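Inactive glucansucrase (Lactobacillus reuteri, PDB 5JBD) is an inactive member of the glucansucrases, large multidomain proteins of glycoside hydrolase family 70 built round a TIM-type barrel with a calcium ion bound. Local coordinates at residues 452-457 against 461-466; 176-181 against 774-779. All coordinates share one frame; numbering follows the deposited sequence.

Contact 1. Residues 452-457 against 461-466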
loop_
_atom_site.group_PDB
_atom_site.type_symbol
_atom_site.label_atom_id
_atom_site.label_comp_id
_atom_site.label_asym_id
_atom_site.label_seq_id
_atom_site.Cartn_x
_atom_site.Cartn_y
_atom_site.Cartn_z
ATOM N N ILE A 452 6.655 -7.673 25.261
ATOM C CA ILE A 452 5.453 -6.930 25.627
ATOM C C ILE A 452 4.296 -7.289 24.688
ATOM O O ILE A 452 3.210 -7.673 25.149
ATOM C CB ILE A 452 5.707 -5.388 25.622
ATOM C CG1 ILE A 452 6.696 -4.979 26.729
ATOM C CG2 ILE A 452 4.402 -4.602 25.721
ATOM C CD1 ILE A 452 6.172 -5.116 28.155
ATOM N N LEU A 453 4.536 -7.181 23.372
ATOM C CA LEU A 453 3.512 -7.482 22.380
ATOM C C LEU A 453 2.891 -8.879 22.577
ATOM O O LEU A 453 1.671 -9.034 22.536
ATOM C CB LEU A 453 4.068 -7.384 20.954
ATOM C CG LEU A 453 2.963 -7.329 19.875
ATOM C CD1 LEU A 453 2.523 -5.897 19.642
ATOM C CD2 LEU A 453 3.435 -7.950 18.566
ATOM N N LEU A 454 3.729 -9.877 22.798
ATOM C CA LEU A 454 3.271 -11.262 22.847
ATOM C C LEU A 454 2.679 -11.699 24.187
ATOM O O LEU A 454 2.084 -12.776 24.268
ATOM C CB LEU A 454 4.403 -12.194 22.421
ATOM C CG LEU A 454 4.827 -12.005 20.943
ATOM C CD1 LEU A 454 6.125 -12.745 20.655
ATOM C CD2 LEU A 454 3.743 -12.465 19.974
ATOM N N SER A 455 2.868 -10.905 25.235
ATOM C CA SER A 455 2.266 -11.177 26.550
ATOM C C SER A 455 1.030 -10.313 26.816
ATOM O O SER A 455 0.299 -10.584 27.767
ATOM C CB SER A 455 3.302 -10.995 27.670
ATOM O OG SER A 455 3.836 -9.679 27.697
ATOM N N ASN A 456 0.789 -9.287 25.993
ATOM C CA ASN A 456 -0.363 -8.393 26.201
ATOM C C ASN A 456 -1.724 -9.105 26.048
ATOM O O ASN A 456 -1.924 -9.884 25.112
ATOM C CB ASN A 456 -0.309 -7.192 25.235
ATOM C CG ASN A 456 0.488 -6.013 25.780
ATOM O OD1 ASN A 456 0.899 -5.972 26.948
ATOM N ND2 ASN A 456 0.663 -5.011 24.936
ATOM N N LYS A 457 -2.653 -8.801 26.963
ATOM C CA LYS A 457 -4.039 -9.264 26.894
ATOM C C LYS A 457 -4.831 -8.344 25.958
ATOM O O LYS A 457 -4.438 -7.192 25.728
ATOM C CB LYS A 457 -4.653 -9.182 28.311
ATOM C CG LYS A 457 -6.030 -9.800 28.488
ATOM C CD LYS A 457 -6.452 -9.741 29.957
ATOM C CE LYS A 457 -7.814 -10.378 30.200
ATOM N NZ LYS A 457 -8.869 -9.708 29.409
ATOM N N PRO A 461 -1.759 -10.199 18.465
ATOM C CA PRO A 461 -0.463 -9.690 18.027
ATOM C C PRO A 461 -0.100 -10.177 16.632
ATOM O O PRO A 461 -0.474 -11.305 16.258
ATOM C CB PRO A 461 0.494 -10.274 19.046
ATOM C CG PRO A 461 -0.115 -11.583 19.408
ATOM C CD PRO A 461 -1.599 -11.311 19.426
ATOM N N GLN A 462 0.620 -9.322 15.894
ATOM C CA GLN A 462 1.093 -9.617 14.556
ATOM C C GLN A 462 2.624 -9.550 14.524
ATOM O O GLN A 462 3.191 -8.501 14.804
ATOM C CB GLN A 462 0.465 -8.640 13.559
ATOM C CG GLN A 462 1.018 -8.637 12.128
ATOM C CD GLN A 462 1.835 -7.378 11.816
ATOM O OE1 GLN A 462 1.282 -6.284 11.759
ATOM N NE2 GLN A 462 3.141 -7.534 11.614
ATOM N N VAL A 463 3.256 -10.676 14.174
ATOM C CA VAL A 463 4.711 -10.790 14.020
ATOM C C VAL A 463 5.095 -10.449 12.563
ATOM O O VAL A 463 4.311 -10.716 11.634
ATOM C CB VAL A 463 5.181 -12.213 14.395
ATOM C CG1 VAL A 463 6.681 -12.372 14.171
ATOM C CG2 VAL A 463 4.809 -12.547 15.834
ATOM N N TYR A 464 6.270 -9.843 12.367
ATOM C CA TYR A 464 6.748 -9.408 11.032
ATOM C C TYR A 464 7.806 -10.353 10.470
ATOM O O TYR A 464 8.807 -10.634 11.147
ATOM C CB TYR A 464 7.348 -8.013 11.119
ATOM C CG TYR A 464 7.867 -7.420 9.809
ATOM C CD1 TYR A 464 7.070 -7.372 8.667
ATOM C CD2 TYR A 464 9.154 -6.880 9.729
ATOM C CE1 TYR A 464 7.541 -6.808 7.485
ATOM C CE2 TYR A 464 9.634 -6.305 8.560
ATOM C CZ TYR A 464 8.829 -6.282 7.433
ATOM O OH TYR A 464 9.308 -5.704 6.276
ATOM N N TYR A 465 7.594 -10.808 9.229
ATOM C CA TYR A 465 8.562 -11.637 8.497
ATOM C C TYR A 465 10.008 -11.154 8.631
ATOM O O TYR A 465 10.910 -11.958 8.911
ATOM C CB TYR A 465 8.205 -11.705 7.003
ATOM C CG TYR A 465 9.323 -12.246 6.115
ATOM C CD1 TYR A 465 9.754 -13.568 6.236
ATOM C CD2 TYR A 465 9.946 -11.435 5.150
ATOM C CE1 TYR A 465 10.776 -14.076 5.441
ATOM C CE2 TYR A 465 10.963 -11.937 4.340
ATOM C CZ TYR A 465 11.372 -13.257 4.488
ATOM O OH TYR A 465 12.370 -13.785 3.700
ATOM N N GLY A 466 10.221 -9.855 8.424
ATOM C CA GLY A 466 11.567 -9.264 8.493
ATOM C C GLY A 466 12.241 -9.173 9.868
ATOM O O GLY A 466 13.409 -8.766 9.957
#

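Contact 2. Residues 176-181 against 774-779. With SO4 (sulfate ion), chain G.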
loop_
_atom_site.group_PDB
_atom_site.type_symbol
_atom_site.label_atom_id
_atom_site.label_comp_id
_atom_site.label_asym_id
_atom_site.label_seq_id
_atom_site.Cartn_x
_atom_site.Cartn_y
_atom_site.Cartn_z
ATOM N N GLN A 176 6.993 18.748 -4.664
ATOM C CA GLN A 176 8.457 18.537 -4.750
ATOM C C GLN A 176 9.253 19.706 -5.283
ATOM O O GLN A 176 10.448 19.827 -4.964
ATOM C CB GLN A 176 8.801 17.335 -5.634
ATOM C CG GLN A 176 8.538 15.987 -4.977
ATOM C CD GLN A 176 8.909 14.792 -5.871
ATOM O OE1 GLN A 176 9.387 13.761 -5.385
ATOM N NE2 GLN A 176 8.728 14.940 -7.182
ATOM N N SER A 177 8.613 20.558 -6.079
ATOM C CA SER A 177 9.308 21.666 -6.720
ATOM C C SER A 177 9.453 22.900 -5.840
ATOM O O SER A 177 10.037 23.892 -6.281
ATOM C CB SER A 177 8.551 22.084 -7.976
ATOM O OG SER A 177 7.370 22.785 -7.599
ATOM N N MET A 178 8.911 22.868 -4.622
ATOM C CA MET A 178 8.869 24.065 -3.779
ATOM C C MET A 178 10.239 24.310 -3.171
ATOM O O MET A 178 11.014 23.364 -3.012
ATOM C CB MET A 178 7.739 23.963 -2.738
ATOM C CG MET A 178 6.402 24.319 -3.410
ATOM S SD MET A 178 6.192 26.112 -3.669
ATOM C CE MET A 178 5.708 26.658 -2.036
ATOM N N PRO A 179 10.565 25.587 -2.885
ATOM C CA PRO A 179 11.903 25.881 -2.385
ATOM C C PRO A 179 12.159 25.222 -1.025
ATOM O O PRO A 179 11.318 25.299 -0.125
ATOM C CB PRO A 179 11.930 27.412 -2.294
ATOM C CG PRO A 179 10.508 27.835 -2.206
ATOM C CD PRO A 179 9.693 26.778 -2.893
ATOM N N ASN A 180 13.298 24.539 -0.928
ATOM C CA ASN A 180 13.744 23.830 0.275
ATOM C C ASN A 180 12.836 22.662 0.681
ATOM O O ASN A 180 12.723 22.340 1.865
ATOM C CB ASN A 180 13.927 24.807 1.451
ATOM C CG ASN A 180 14.755 26.026 1.088
ATOM O OD1 ASN A 180 14.419 27.140 1.477
ATOM N ND2 ASN A 180 15.841 25.821 0.353
ATOM N N TYR A 181 12.214 22.016 -0.305
ATOM C CA TYR A 181 11.340 20.871 -0.062
ATOM C C TYR A 181 12.108 19.765 0.650
ATOM O O TYR A 181 13.257 19.483 0.319
ATOM C CB TYR A 181 10.753 20.344 -1.377
ATOM C CG TYR A 181 9.920 19.075 -1.238
ATOM C CD1 TYR A 181 8.588 19.122 -0.802
ATOM C CD2 TYR A 181 10.464 17.827 -1.561
ATOM C CE1 TYR A 181 7.830 17.953 -0.685
ATOM C CE2 TYR A 181 9.721 16.654 -1.447
ATOM C CZ TYR A 181 8.407 16.714 -1.010
ATOM O OH TYR A 181 7.679 15.538 -0.902
ATOM N N ILE A 774 -5.896 23.230 -4.431
ATOM C CA ILE A 774 -4.776 23.995 -3.858
ATOM C C ILE A 774 -3.992 24.772 -4.908
ATOM O O ILE A 774 -4.113 24.513 -6.115
ATOM C CB ILE A 774 -3.779 23.102 -3.079
ATOM C CG1 ILE A 774 -3.209 21.994 -3.979
ATOM C CG2 ILE A 774 -4.468 22.510 -1.850
ATOM C CD1 ILE A 774 -2.025 21.257 -3.388
ATOM N N HIS A 775 -3.202 25.726 -4.417
ATOM C CA HIS A 775 -2.176 26.406 -5.193
ATOM C C HIS A 775 -0.816 25.836 -4.798
ATOM O O HIS A 775 -0.631 25.414 -3.656
ATOM C CB HIS A 775 -2.212 27.922 -4.935
ATOM C CG HIS A 775 -3.366 28.614 -5.584
ATOM N ND1 HIS A 775 -4.661 28.484 -5.130
ATOM C CD2 HIS A 775 -3.421 29.452 -6.645
ATOM C CE1 HIS A 775 -5.466 29.208 -5.889
ATOM N NE2 HIS A 775 -4.737 29.794 -6.822
ATOM N N VAL A 776 0.118 25.803 -5.745
ATOM C CA VAL A 776 1.509 25.421 -5.479
ATOM C C VAL A 776 2.386 26.525 -6.057
ATOM O O VAL A 776 2.295 26.819 -7.257
ATOM C CB VAL A 776 1.864 24.070 -6.123
ATOM C CG1 VAL A 776 3.286 23.653 -5.761
ATOM C CG2 VAL A 776 0.876 22.990 -5.685
ATOM N N ASN A 777 3.194 27.157 -5.200
ATOM C CA ASN A 777 3.960 28.380 -5.548
ATOM C C ASN A 777 3.063 29.457 -6.226
ATOM O O ASN A 777 3.462 30.079 -7.210
ATOM C CB ASN A 777 5.225 28.076 -6.438
ATOM C CG ASN A 777 6.366 29.070 -6.218
ATOM O OD1 ASN A 777 6.432 29.780 -5.212
ATOM N ND2 ASN A 777 7.268 29.143 -7.202
ATOM N N GLY A 778 1.847 29.651 -5.713
ATOM C CA GLY A 778 0.887 30.599 -6.300
ATOM C C GLY A 778 0.182 30.186 -7.595
ATOM O O GLY A 778 -0.585 30.974 -8.143
ATOM N N GLN A 779 0.409 28.957 -8.073
ATOM C CA GLN A 779 -0.172 28.476 -9.331
ATOM C C GLN A 779 -1.136 27.330 -9.089
ATOM O O GLN A 779 -0.978 26.558 -8.136
ATOM C CB GLN A 779 0.921 27.993 -10.281
ATOM C CG GLN A 779 1.909 29.063 -10.734
ATOM C CD GLN A 779 1.297 30.039 -11.739
ATOM O OE1 GLN A 779 0.971 31.186 -11.406
ATOM N NE2 GLN A 779 1.138 29.583 -12.980
HETATM S S SO4 G . -4.316 27.481 -1.403
HETATM O O1 SO4 G . -5.080 27.598 -2.664
HETATM O O2 SO4 G . -3.539 28.720 -1.154
HETATM O O3 SO4 G . -5.303 27.276 -0.327
HETATM O O4 SO4 G . -3.389 26.327 -1.481
#

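Contact 1. Residues 452-457 against 461-466
Leu453 and Leu454, side by side near the end of helix 446-455, close over Pro461 and Val463 of strand 460-464, a packing of helix against parallel sheet within the TIM-type barrel. This is the return half of a beta-alpha-beta unit: strands 385-388 and 460-464 are parallel neighbours, and the chain leaves the helix, turns through a short loop and re-enters the sheet, so the last part of the helix and the early part of the strand are brought together, with the CA atoms of Leu453 and Pro461 6.3 Å apart.

Leu453 can be followed outward. Its CB leads from the helix toward the strand, and chi1 of -165° swings CG opposite the backbone N, which brings CG itself to 3.9 Å from Pro461 CB. At the tip, CD2 does most of the touching: it rests 3.8 Å from Pro461 CB and also lies 3.8 Å from Gln462 O. The methyl group therefore meets both the proline ring and the carbonyl oxygen of the residue after it, while the same side chain also touches Ser387 of the neighbouring strand 385-388.

Leu454 works differently. Its CB points neither at the strand nor away from it, and the contact is made by CD2, the side chain lying across the proline at about a right angle. The same methyl group extends to Val463, so that one leucine branch bridges alternate strand residues. Leu489 and Met490 of helix 483-496 also pack on Leu454, which is buried. Gln462 sends its CB away from the helix, and its NE2 bonds to Thr390 O. What holds the two segments against each other is apolar packing, and at its far end Leu454 CD2 stands 4.3 Å from Val463 CG2.

Contact 2. Residues 176-181 against 774-779
Met178 and Asn777 meet where two loops far apart in sequence come together, the sulfur of the methionine lying against the start of a tight turn. Three residues carry the contact: Met178, Asn777 and Val776. The CB of Met178 points neither at the other loop nor away from it, but the side chain bends at both chi2 (-76°) and chi3 (-79°), and this curled shape delivers its sulfur to the partner. SD then sits 3.5 Å from Asn777 N and equally close to Asn777 CB, touching backbone and side chain of one residue together.

Further back along the same side chain, Met178 CG packs obliquely on Val776 CG1 at 4.0 Å. Val776 is the buried member of the trio; Asn777 is exposed, and Met178 lies between these extremes. One apolar pair, Met178 with Val776, is thus joined to a sulfur contact on an exposed asparagine.

Each loop is shaped by a turn of its own. Residues 776-779 form a type I' beta turn, Asn777 and Gly778 both taking positive phi, and it is closed from both ends: Val776 N bonds to Gln779 O, and Gln779 N returns to Val776 O at 3.0 Å. A type II turn from Met178 to Tyr181 shapes the other loop. On the 774-779 side, a sulfate ion, probably from the crystallisation liquor, is gripped by His775: its backbone N gives a nearly straight bond of 3.0 Å to O4, and its ND1 gives a shorter, more bent one of 2.7 Å to O1.

The type I' turn belongs to the connection between strands 758-767 and 784-791, neighbours in the antiparallel sheet, and Val776 also touches Arg766 of the first. Residues 176-181 belong to the connection between helix 151-162 and strand 193-197, the latter pairing with 758-767 in that sheet.

Together the two contacts show how packing follows position in a fold. Contact 1 is wholly buried and joins a helix to a strand of the parallel barrel sheet only a few residues later in the chain. Contact 2 is partly exposed and brings together loops 593 residues apart, both in connections that lead into strands of a separate antiparallel sheet. They share no helix or strand, and the centres of contact 1 and contact 2 lie about 42 Å apart. Leucines, a proline and a valine do the work in the core, whereas nearer the surface a thioether meets a turn, and a single buried valine supplies the aliphatic partner. Residues 452-466 fall within the long stretch of chain that contact 2 spans.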